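Local atomic coordinates of coat protein (PDB entry 2BBD), a protein that probably builds the icosahedral capsid of an archaeal virus as its major coat protein, with a fold shared by coat proteins of some bacterial and eukaryotic viruses. Residues 190-204 with 291-305. Residues are numbered along the deposited sequence; the frame is centred on the assembly and turned at random.
Sequences TFNVPASSAPIHVAY and DSIEYDLALQNQDNV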
ATOM      1  N   THR A 190       0.302  13.505   6.375  1.00 26.90           N
ATOM      2  CA  THR A 190       0.377  14.959   6.471  1.00 26.42           C
ATOM      3  C   THR A 190      -0.747  15.322   7.431  1.00 27.37           C
ATOM      4  O   THR A 190      -1.933  15.197   7.108  1.00 28.51           O
ATOM      5  CB  THR A 190       0.132  15.687   5.135  1.00 25.58           C
ATOM      6  OG1 THR A 190       1.163  15.356   4.193  1.00 27.13           O
ATOM      7  CG2 THR A 190       0.141  17.194   5.370  1.00 22.31           C
ATOM      8  N   PHE A 191      -0.368  15.759   8.621  1.00 26.47           N
ATOM      9  CA  PHE A 191      -1.342  16.101   9.632  1.00 26.64           C
ATOM     10  C   PHE A 191      -1.806  17.550   9.601  1.00 27.75           C
ATOM     11  O   PHE A 191      -1.125  18.434   9.086  1.00 28.06           O
ATOM     12  CB  PHE A 191      -0.775  15.768  11.016  1.00 24.81           C
ATOM     13  CG  PHE A 191      -0.239  14.362  11.119  1.00 26.43           C
ATOM     14  CD1 PHE A 191      -1.084  13.266  10.972  1.00 25.15           C
ATOM     15  CD2 PHE A 191       1.125  14.134  11.321  1.00 26.44           C
ATOM     16  CE1 PHE A 191      -0.578  11.955  11.020  1.00 27.33           C
ATOM     17  CE2 PHE A 191       1.639  12.834  11.369  1.00 25.18           C
ATOM     18  CZ  PHE A 191       0.785  11.745  11.218  1.00 25.85           C
ATOM     19  N   ASN A 192      -3.003  17.751  10.136  1.00 26.91           N
ATOM     20  CA  ASN A 192      -3.608  19.060  10.275  1.00 28.82           C
ATOM     21  C   ASN A 192      -3.730  19.896   9.014  1.00 27.81           C
ATOM     22  O   ASN A 192      -3.373  21.069   9.017  1.00 30.39           O
ATOM     23  CB  ASN A 192      -2.841  19.836  11.346  1.00 29.31           C
ATOM     24  CG  ASN A 192      -2.484  18.968  12.543  1.00 29.14           C
ATOM     25  OD1 ASN A 192      -3.353  18.345  13.147  1.00 27.51           O
ATOM     26  ND2 ASN A 192      -1.198  18.924  12.887  1.00 28.88           N
ATOM     27  N   VAL A 193      -4.232  19.303   7.939  1.00 28.30           N
ATOM     28  CA  VAL A 193      -4.426  20.042   6.702  1.00 30.31           C
ATOM     29  C   VAL A 193      -5.735  20.820   6.856  1.00 31.96           C
ATOM     30  O   VAL A 193      -6.803  20.229   7.011  1.00 31.29           O
ATOM     31  CB  VAL A 193      -4.550  19.107   5.502  1.00 30.78           C
ATOM     32  CG1 VAL A 193      -4.804  19.931   4.243  1.00 28.45           C
ATOM     33  CG2 VAL A 193      -3.283  18.265   5.365  1.00 28.58           C
ATOM     34  N   PRO A 194      -5.660  22.158   6.821  1.00 33.27           N
ATOM     35  CA  PRO A 194      -6.828  23.037   6.965  1.00 32.85           C
ATOM     36  C   PRO A 194      -7.897  22.957   5.882  1.00 30.17           C
ATOM     37  O   PRO A 194      -7.621  22.628   4.732  1.00 30.08           O
ATOM     38  CB  PRO A 194      -6.200  24.426   7.055  1.00 34.52           C
ATOM     39  CG  PRO A 194      -4.999  24.300   6.179  1.00 36.70           C
ATOM     40  CD  PRO A 194      -4.439  22.947   6.569  1.00 35.13           C
ATOM     41  N   ALA A 195      -9.128  23.258   6.277  1.00 30.45           N
ATOM     42  CA  ALA A 195     -10.256  23.256   5.358  1.00 29.92           C
ATOM     43  C   ALA A 195     -10.010  24.361   4.341  1.00 30.75           C
ATOM     44  O   ALA A 195      -9.458  25.404   4.678  1.00 31.21           O
ATOM     45  CB  ALA A 195     -11.553  23.526   6.121  1.00 29.68           C
ATOM     46  N   SER A 196     -10.415  24.135   3.099  1.00 30.40           N
ATOM     47  CA  SER A 196     -10.217  25.139   2.071  1.00 32.04           C
ATOM     48  C   SER A 196     -11.080  24.827   0.872  1.00 32.58           C
ATOM     49  O   SER A 196     -11.315  23.659   0.555  1.00 33.66           O
ATOM     50  CB  SER A 196      -8.749  25.179   1.642  1.00 33.17           C
ATOM     51  OG  SER A 196      -8.542  26.160   0.639  1.00 34.24           O
ATOM     52  N   SER A 197     -11.549  25.870   0.202  1.00 30.31           N
ATOM     53  CA  SER A 197     -12.376  25.690  -0.981  1.00 32.76           C
ATOM     54  C   SER A 197     -11.471  25.492  -2.184  1.00 32.60           C
ATOM     55  O   SER A 197     -11.851  24.846  -3.152  1.00 34.45           O
ATOM     56  CB  SER A 197     -13.285  26.905  -1.189  1.00 34.26           C
ATOM     57  OG  SER A 197     -12.530  28.101  -1.260  1.00 38.85           O
ATOM     58  N   ALA A 198     -10.269  26.053  -2.120  1.00 33.75           N
ATOM     59  CA  ALA A 198      -9.300  25.907  -3.206  1.00 34.64           C
ATOM     60  C   ALA A 198      -8.197  24.972  -2.706  1.00 34.05           C
ATOM     61  O   ALA A 198      -7.842  24.999  -1.529  1.00 33.01           O
ATOM     62  CB  ALA A 198      -8.712  27.270  -3.584  1.00 34.84           C
ATOM     63  N   PRO A 199      -7.645  24.129  -3.593  1.00 34.36           N
ATOM     64  CA  PRO A 199      -6.585  23.201  -3.177  1.00 34.84           C
ATOM     65  C   PRO A 199      -5.365  23.868  -2.551  1.00 35.67           C
ATOM     66  O   PRO A 199      -4.825  24.840  -3.087  1.00 36.94           O
ATOM     67  CB  PRO A 199      -6.235  22.466  -4.468  1.00 35.58           C
ATOM     68  CG  PRO A 199      -7.536  22.492  -5.241  1.00 37.14           C
ATOM     69  CD  PRO A 199      -8.021  23.910  -5.001  1.00 33.63           C
ATOM     70  N   ILE A 200      -4.939  23.343  -1.407  1.00 34.43           N
ATOM     71  CA  ILE A 200      -3.774  23.875  -0.718  1.00 32.93           C
ATOM     72  C   ILE A 200      -2.697  22.794  -0.642  1.00 32.22           C
ATOM     73  O   ILE A 200      -2.992  21.602  -0.712  1.00 31.98           O
ATOM     74  CB  ILE A 200      -4.137  24.358   0.696  1.00 33.96           C
ATOM     75  CG1 ILE A 200      -4.555  23.180   1.570  1.00 34.05           C
ATOM     76  CG2 ILE A 200      -5.273  25.381   0.614  1.00 34.64           C
ATOM     77  CD1 ILE A 200      -4.805  23.569   2.995  1.00 32.86           C
ATOM     78  N   HIS A 201      -1.449  23.228  -0.511  1.00 30.65           N
ATOM     79  CA  HIS A 201      -0.302  22.330  -0.457  1.00 29.99           C
ATOM     80  C   HIS A 201      -0.333  21.277   0.648  1.00 27.53           C
ATOM     81  O   HIS A 201      -0.438  21.605   1.831  1.00 26.12           O
ATOM     82  CB  HIS A 201       0.985  23.139  -0.304  1.00 30.53           C
ATOM     83  CG  HIS A 201       2.208  22.290  -0.131  1.00 33.13           C
ATOM     84  ND1 HIS A 201       2.853  21.690  -1.191  1.00 31.90           N
ATOM     85  CD2 HIS A 201       2.872  21.899   0.983  1.00 31.84           C
ATOM     86  CE1 HIS A 201       3.863  20.969  -0.738  1.00 31.77           C
ATOM     87  NE2 HIS A 201       3.896  21.079   0.578  1.00 32.21           N
ATOM     88  N   VAL A 202      -0.229  20.013   0.251  1.00 27.69           N
ATOM     89  CA  VAL A 202      -0.190  18.914   1.204  1.00 26.81           C
ATOM     90  C   VAL A 202       1.277  18.483   1.378  1.00 27.50           C
ATOM     91  O   VAL A 202       1.823  18.541   2.480  1.00 28.35           O
ATOM     92  CB  VAL A 202      -1.012  17.716   0.708  1.00 27.21           C
ATOM     93  CG1 VAL A 202      -0.984  16.604   1.749  1.00 25.40           C
ATOM     94  CG2 VAL A 202      -2.447  18.155   0.421  1.00 27.79           C
ATOM     95  N   ALA A 203       1.912  18.070   0.283  1.00 26.87           N
ATOM     96  CA  ALA A 203       3.309  17.641   0.320  1.00 26.15           C
ATOM     97  C   ALA A 203       3.955  17.660  -1.061  1.00 27.77           C
ATOM     98  O   ALA A 203       3.273  17.803  -2.078  1.00 27.73           O
ATOM     99  CB  ALA A 203       3.407  16.220   0.905  1.00 25.49           C
ATOM    100  N   TYR A 204       5.278  17.518  -1.084  1.00 29.53           N
ATOM    101  CA  TYR A 204       6.036  17.458  -2.334  1.00 30.14           C
ATOM    102  C   TYR A 204       6.384  15.996  -2.556  1.00 30.10           C
ATOM    103  O   TYR A 204       6.582  15.253  -1.595  1.00 31.10           O
ATOM    104  CB  TYR A 204       7.343  18.251  -2.232  1.00 31.19           C
ATOM    105  CG  TYR A 204       7.176  19.750  -2.109  1.00 31.04           C
ATOM    106  CD1 TYR A 204       6.778  20.524  -3.202  1.00 33.60           C
ATOM    107  CD2 TYR A 204       7.419  20.392  -0.897  1.00 31.23           C
ATOM    108  CE1 TYR A 204       6.625  21.910  -3.082  1.00 34.39           C
ATOM    109  CE2 TYR A 204       7.272  21.764  -0.767  1.00 33.25           C
ATOM    110  CZ  TYR A 204       6.874  22.519  -1.858  1.00 35.04           C
ATOM    111  OH  TYR A 204       6.708  23.879  -1.702  1.00 38.21           O
ATOM    112  N   ASP A 291      11.387  19.140  -4.149  1.00 38.23           N
ATOM    113  CA  ASP A 291      10.381  20.187  -3.986  1.00 38.62           C
ATOM    114  C   ASP A 291       9.942  20.827  -5.298  1.00 39.11           C
ATOM    115  O   ASP A 291       9.781  22.046  -5.380  1.00 40.87           O
ATOM    116  CB  ASP A 291      10.921  21.264  -3.051  1.00 36.69           C
ATOM    117  CG  ASP A 291      11.356  20.702  -1.723  1.00 38.29           C
ATOM    118  OD1 ASP A 291      12.009  21.430  -0.948  1.00 38.73           O
ATOM    119  OD2 ASP A 291      11.036  19.526  -1.453  1.00 38.78           O
ATOM    120  N   SER A 292       9.734  20.011  -6.322  1.00 40.18           N
ATOM    121  CA  SER A 292       9.330  20.532  -7.619  1.00 41.57           C
ATOM    122  C   SER A 292       7.898  20.176  -7.993  1.00 41.72           C
ATOM    123  O   SER A 292       7.278  20.852  -8.813  1.00 43.24           O
ATOM    124  CB  SER A 292      10.292  20.028  -8.693  1.00 42.92           C
ATOM    125  OG  SER A 292      11.607  20.480  -8.420  1.00 47.14           O
ATOM    126  N   ILE A 293       7.374  19.109  -7.402  1.00 41.14           N
ATOM    127  CA  ILE A 293       6.009  18.695  -7.681  1.00 39.94           C
ATOM    128  C   ILE A 293       5.301  18.422  -6.362  1.00 39.59           C
ATOM    129  O   ILE A 293       5.800  17.684  -5.514  1.00 40.29           O
ATOM    130  CB  ILE A 293       5.970  17.435  -8.567  1.00 40.25           C
ATOM    131  CG1 ILE A 293       6.838  17.652  -9.814  1.00 41.46           C
ATOM    132  CG2 ILE A 293       4.535  17.150  -8.992  1.00 38.05           C
ATOM    133  CD1 ILE A 293       6.833  16.482 -10.798  1.00 43.71           C
ATOM    134  N   GLU A 294       4.138  19.043  -6.197  1.00 38.27           N
ATOM    135  CA  GLU A 294       3.337  18.913  -4.989  1.00 36.11           C
ATOM    136  C   GLU A 294       1.944  18.409  -5.323  1.00 35.19           C
ATOM    137  O   GLU A 294       1.490  18.523  -6.465  1.00 34.63           O
ATOM    138  CB  GLU A 294       3.187  20.285  -4.325  1.00 35.79           C
ATOM    139  CG  GLU A 294       2.661  21.349  -5.299  1.00 37.22           C
ATOM    140  CD  GLU A 294       2.180  22.628  -4.632  1.00 39.09           C
ATOM    141  OE1 GLU A 294       2.729  23.014  -3.575  1.00 40.03           O
ATOM    142  OE2 GLU A 294       1.253  23.264  -5.181  1.00 39.99           O
ATOM    143  N   TYR A 295       1.272  17.832  -4.332  1.00 32.68           N
ATOM    144  CA  TYR A 295      -0.109  17.420  -4.533  1.00 31.47           C
ATOM    145  C   TYR A 295      -0.876  18.262  -3.512  1.00 30.45           C
ATOM    146  O   TYR A 295      -0.419  18.460  -2.382  1.00 31.61           O
ATOM    147  CB  TYR A 295      -0.296  15.903  -4.354  1.00 29.13           C
ATOM    148  CG  TYR A 295      -0.446  15.371  -2.946  1.00 28.74           C
ATOM    149  CD1 TYR A 295      -1.692  15.318  -2.331  1.00 28.92           C
ATOM    150  CD2 TYR A 295       0.651  14.844  -2.260  1.00 28.07           C
ATOM    151  CE1 TYR A 295      -1.847  14.750  -1.067  1.00 28.62           C
ATOM    152  CE2 TYR A 295       0.508  14.275  -1.004  1.00 27.88           C
ATOM    153  CZ  TYR A 295      -0.739  14.230  -0.413  1.00 27.60           C
ATOM    154  OH  TYR A 295      -0.878  13.680   0.840  1.00 28.46           O
ATOM    155  N   ASP A 296      -2.012  18.805  -3.942  1.00 30.44           N
ATOM    156  CA  ASP A 296      -2.824  19.681  -3.105  1.00 29.63           C
ATOM    157  C   ASP A 296      -4.257  19.189  -2.987  1.00 29.54           C
ATOM    158  O   ASP A 296      -4.772  18.515  -3.879  1.00 30.89           O
ATOM    159  CB  ASP A 296      -2.843  21.090  -3.709  1.00 29.52           C
ATOM    160  CG  ASP A 296      -1.465  21.564  -4.141  1.00 31.37           C
ATOM    161  OD1 ASP A 296      -1.374  22.236  -5.189  1.00 32.53           O
ATOM    162  OD2 ASP A 296      -0.477  21.276  -3.434  1.00 30.54           O
ATOM    163  N   LEU A 297      -4.902  19.550  -1.886  1.00 27.94           N
ATOM    164  CA  LEU A 297      -6.280  19.151  -1.670  1.00 29.16           C
ATOM    165  C   LEU A 297      -7.161  20.285  -1.159  1.00 27.21           C
ATOM    166  O   LEU A 297      -6.691  21.221  -0.515  1.00 28.36           O
ATOM    167  CB  LEU A 297      -6.354  17.989  -0.676  1.00 27.89           C
ATOM    168  CG  LEU A 297      -5.723  16.640  -1.036  1.00 30.74           C
ATOM    169  CD1 LEU A 297      -5.851  15.706   0.172  1.00 29.27           C
ATOM    170  CD2 LEU A 297      -6.405  16.033  -2.269  1.00 25.51           C
ATOM    171  N   ALA A 298      -8.445  20.192  -1.484  1.00 26.48           N
ATOM    172  CA  ALA A 298      -9.437  21.145  -1.014  1.00 26.17           C
ATOM    173  C   ALA A 298     -10.272  20.291  -0.083  1.00 24.33           C
ATOM    174  O   ALA A 298     -10.854  19.293  -0.515  1.00 28.13           O
ATOM    175  CB  ALA A 298     -10.290  21.661  -2.170  1.00 26.06           C
ATOM    176  N   LEU A 299     -10.329  20.671   1.190  1.00 24.79           N
ATOM    177  CA  LEU A 299     -11.081  19.897   2.173  1.00 25.94           C
ATOM    178  C   LEU A 299     -12.192  20.670   2.878  1.00 25.83           C
ATOM    179  O   LEU A 299     -12.012  21.827   3.239  1.00 27.69           O
ATOM    180  CB  LEU A 299     -10.126  19.340   3.236  1.00 24.06           C
ATOM    181  CG  LEU A 299      -8.932  18.511   2.765  1.00 23.83           C
ATOM    182  CD1 LEU A 299      -8.067  18.147   3.965  1.00 22.03           C
ATOM    183  CD2 LEU A 299      -9.415  17.265   2.053  1.00 24.27           C
ATOM    184  N   GLN A 300     -13.325  20.000   3.094  1.00 26.72           N
ATOM    185  CA  GLN A 300     -14.488  20.581   3.777  1.00 25.39           C
ATOM    186  C   GLN A 300     -14.230  20.767   5.271  1.00 26.48           C
ATOM    187  O   GLN A 300     -14.911  21.545   5.936  1.00 27.28           O
ATOM    188  CB  GLN A 300     -15.697  19.665   3.622  1.00 24.25           C
ATOM    189  CG  GLN A 300     -16.170  19.431   2.199  1.00 27.22           C
ATOM    190  CD  GLN A 300     -16.993  20.588   1.680  1.00 29.94           C
ATOM    191  OE1 GLN A 300     -16.483  21.478   0.991  1.00 33.62           O
ATOM    192  NE2 GLN A 300     -18.277  20.594   2.026  1.00 27.28           N
ATOM    193  N   ASN A 301     -13.261  20.029   5.802  1.00 27.53           N
ATOM    194  CA  ASN A 301     -12.910  20.090   7.225  1.00 27.43           C
ATOM    195  C   ASN A 301     -11.395  19.928   7.386  1.00 28.05           C
ATOM    196  O   ASN A 301     -10.721  19.414   6.492  1.00 27.29           O
ATOM    197  CB  ASN A 301     -13.613  18.961   8.007  1.00 29.17           C
ATOM    198  CG  ASN A 301     -15.125  19.195   8.185  1.00 30.72           C
ATOM    199  OD1 ASN A 301     -15.538  20.179   8.787  1.00 33.67           O
ATOM    200  ND2 ASN A 301     -15.945  18.277   7.666  1.00 30.12           N
ATOM    201  N   GLN A 302     -10.857  20.369   8.518  1.00 27.72           N
ATOM    202  CA  GLN A 302      -9.427  20.212   8.747  1.00 27.41           C
ATOM    203  C   GLN A 302      -9.233  18.744   9.099  1.00 26.96           C
ATOM    204  O   GLN A 302      -9.737  18.271  10.119  1.00 26.25           O
ATOM    205  CB  GLN A 302      -8.951  21.093   9.901  1.00 29.05           C
ATOM    206  CG  GLN A 302      -7.448  20.985  10.147  1.00 32.96           C
ATOM    207  CD  GLN A 302      -6.939  22.010  11.141  1.00 35.09           C
ATOM    208  OE1 GLN A 302      -7.188  23.207  10.996  1.00 36.40           O
ATOM    209  NE2 GLN A 302      -6.215  21.548  12.153  1.00 36.55           N
ATOM    210  N   ASP A 303      -8.515  18.022   8.246  1.00 24.33           N
ATOM    211  CA  ASP A 303      -8.295  16.599   8.471  1.00 25.38           C
ATOM    212  C   ASP A 303      -6.838  16.198   8.351  1.00 25.47           C
ATOM    213  O   ASP A 303      -5.971  17.005   8.013  1.00 26.04           O
ATOM    214  CB  ASP A 303      -9.063  15.747   7.451  1.00 23.12           C
ATOM    215  CG  ASP A 303     -10.529  16.119   7.338  1.00 24.07           C
ATOM    216  OD1 ASP A 303     -11.167  16.382   8.375  1.00 25.94           O
ATOM    217  OD2 ASP A 303     -11.042  16.123   6.199  1.00 24.52           O
ATOM    218  N   ASN A 304      -6.588  14.923   8.617  1.00 25.70           N
ATOM    219  CA  ASN A 304      -5.254  14.386   8.475  1.00 24.30           C
ATOM    220  C   ASN A 304      -5.291  13.632   7.149  1.00 24.35           C
ATOM    221  O   ASN A 304      -6.258  12.928   6.850  1.00 25.35           O
ATOM    222  CB  ASN A 304      -4.922  13.480   9.657  1.00 22.56           C
ATOM    223  CG  ASN A 304      -4.719  14.270  10.942  1.00 25.44           C
ATOM    224  OD1 ASN A 304      -4.215  15.393  10.914  1.00 24.65           O
ATOM    225  ND2 ASN A 304      -5.101  13.686  12.068  1.00 24.95           N
ATOM    226  N   VAL A 305      -4.254  13.823   6.343  1.00 23.70           N
ATOM    227  CA  VAL A 305      -4.169  13.205   5.032  1.00 22.22           C
ATOM    228  C   VAL A 305      -3.115  12.104   4.946  1.00 21.80           C
ATOM    229  O   VAL A 305      -2.014  12.233   5.478  1.00 22.88           O
ATOM    230  CB  VAL A 305      -3.847  14.272   3.958  1.00 22.14           C
ATOM    231  CG1 VAL A 305      -3.884  13.647   2.561  1.00 20.22           C
ATOM    232  CG2 VAL A 305      -4.837  15.449   4.081  1.00 20.76           C
TER
HETATM  233  O   HOH W   1       1.167  13.162   2.592  1.00 26.67           O
HETATM  234  O   HOH W   2      -8.125  22.042   2.100  1.00 26.01           O
HETATM  235  O   HOH W   3      -9.295  24.595   9.116  1.00 33.51           O
HETATM  236  O   HOH W   4     -13.397  21.875  -0.014  1.00 31.94           O
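Thr190 and Val193 pair with Val305 and Asp303, and Ile200 and Ala203 with Leu297 and Tyr295, in two antiparallel ladders whose strands run at 152° and 136° to each other. Each ladder carries a bulge. In the first, Asn192 turns its backbone N to the side-chain OD1 of Asn304 at 2.8 Å, an almost straight bond, while Asp303 O takes the next N-H, from Val193; the Asn304 amide stands nearly perpendicular to the Phe191 ring and meets it at its edge. In the second, Val202 and Ala203 both face Tyr295, a classic beta bulge. This turns Val202 inward over one face of the Tyr295 ring, its CB 3.8 Å from the ring centroid. With CG1 anti to the backbone N (chi1 -178°), that methyl lies over the hydroxyl end of the ring, while CG2 reaches Leu297. Within the first ladder Val193 CG2 packs tightly on Val305 CG2; between ladders, Val193 CG1 meets Leu299 CD1 and Val202 CG1 approaches Val305 CG1 (4.2 Å). Water 1 bridges Thr190 OG1 and Tyr295 OH; water 2 donates to Pro194 O and Leu297 O and accepts from Leu299 N. On the face bearing His201, Tyr204, Glu294 and Asp296, His201 ND1 donates to Glu294 OE1 (2.7 Å) from above the carboxylate plane, and Tyr204 is sandwiched between His201 CE1 and Asp291. Glu294 OE2 lies 2.8 Å from Asp296 OD1, so these acids probably share a proton; remaining negative charge may favour a cationic imidazole. Apolar packing, backed by Val216, and bridging waters thus join strands 200-204 and 293-299 to the 182-193/303-313 pair, within the C-terminal jelly roll of this double-jelly-roll capsid protein.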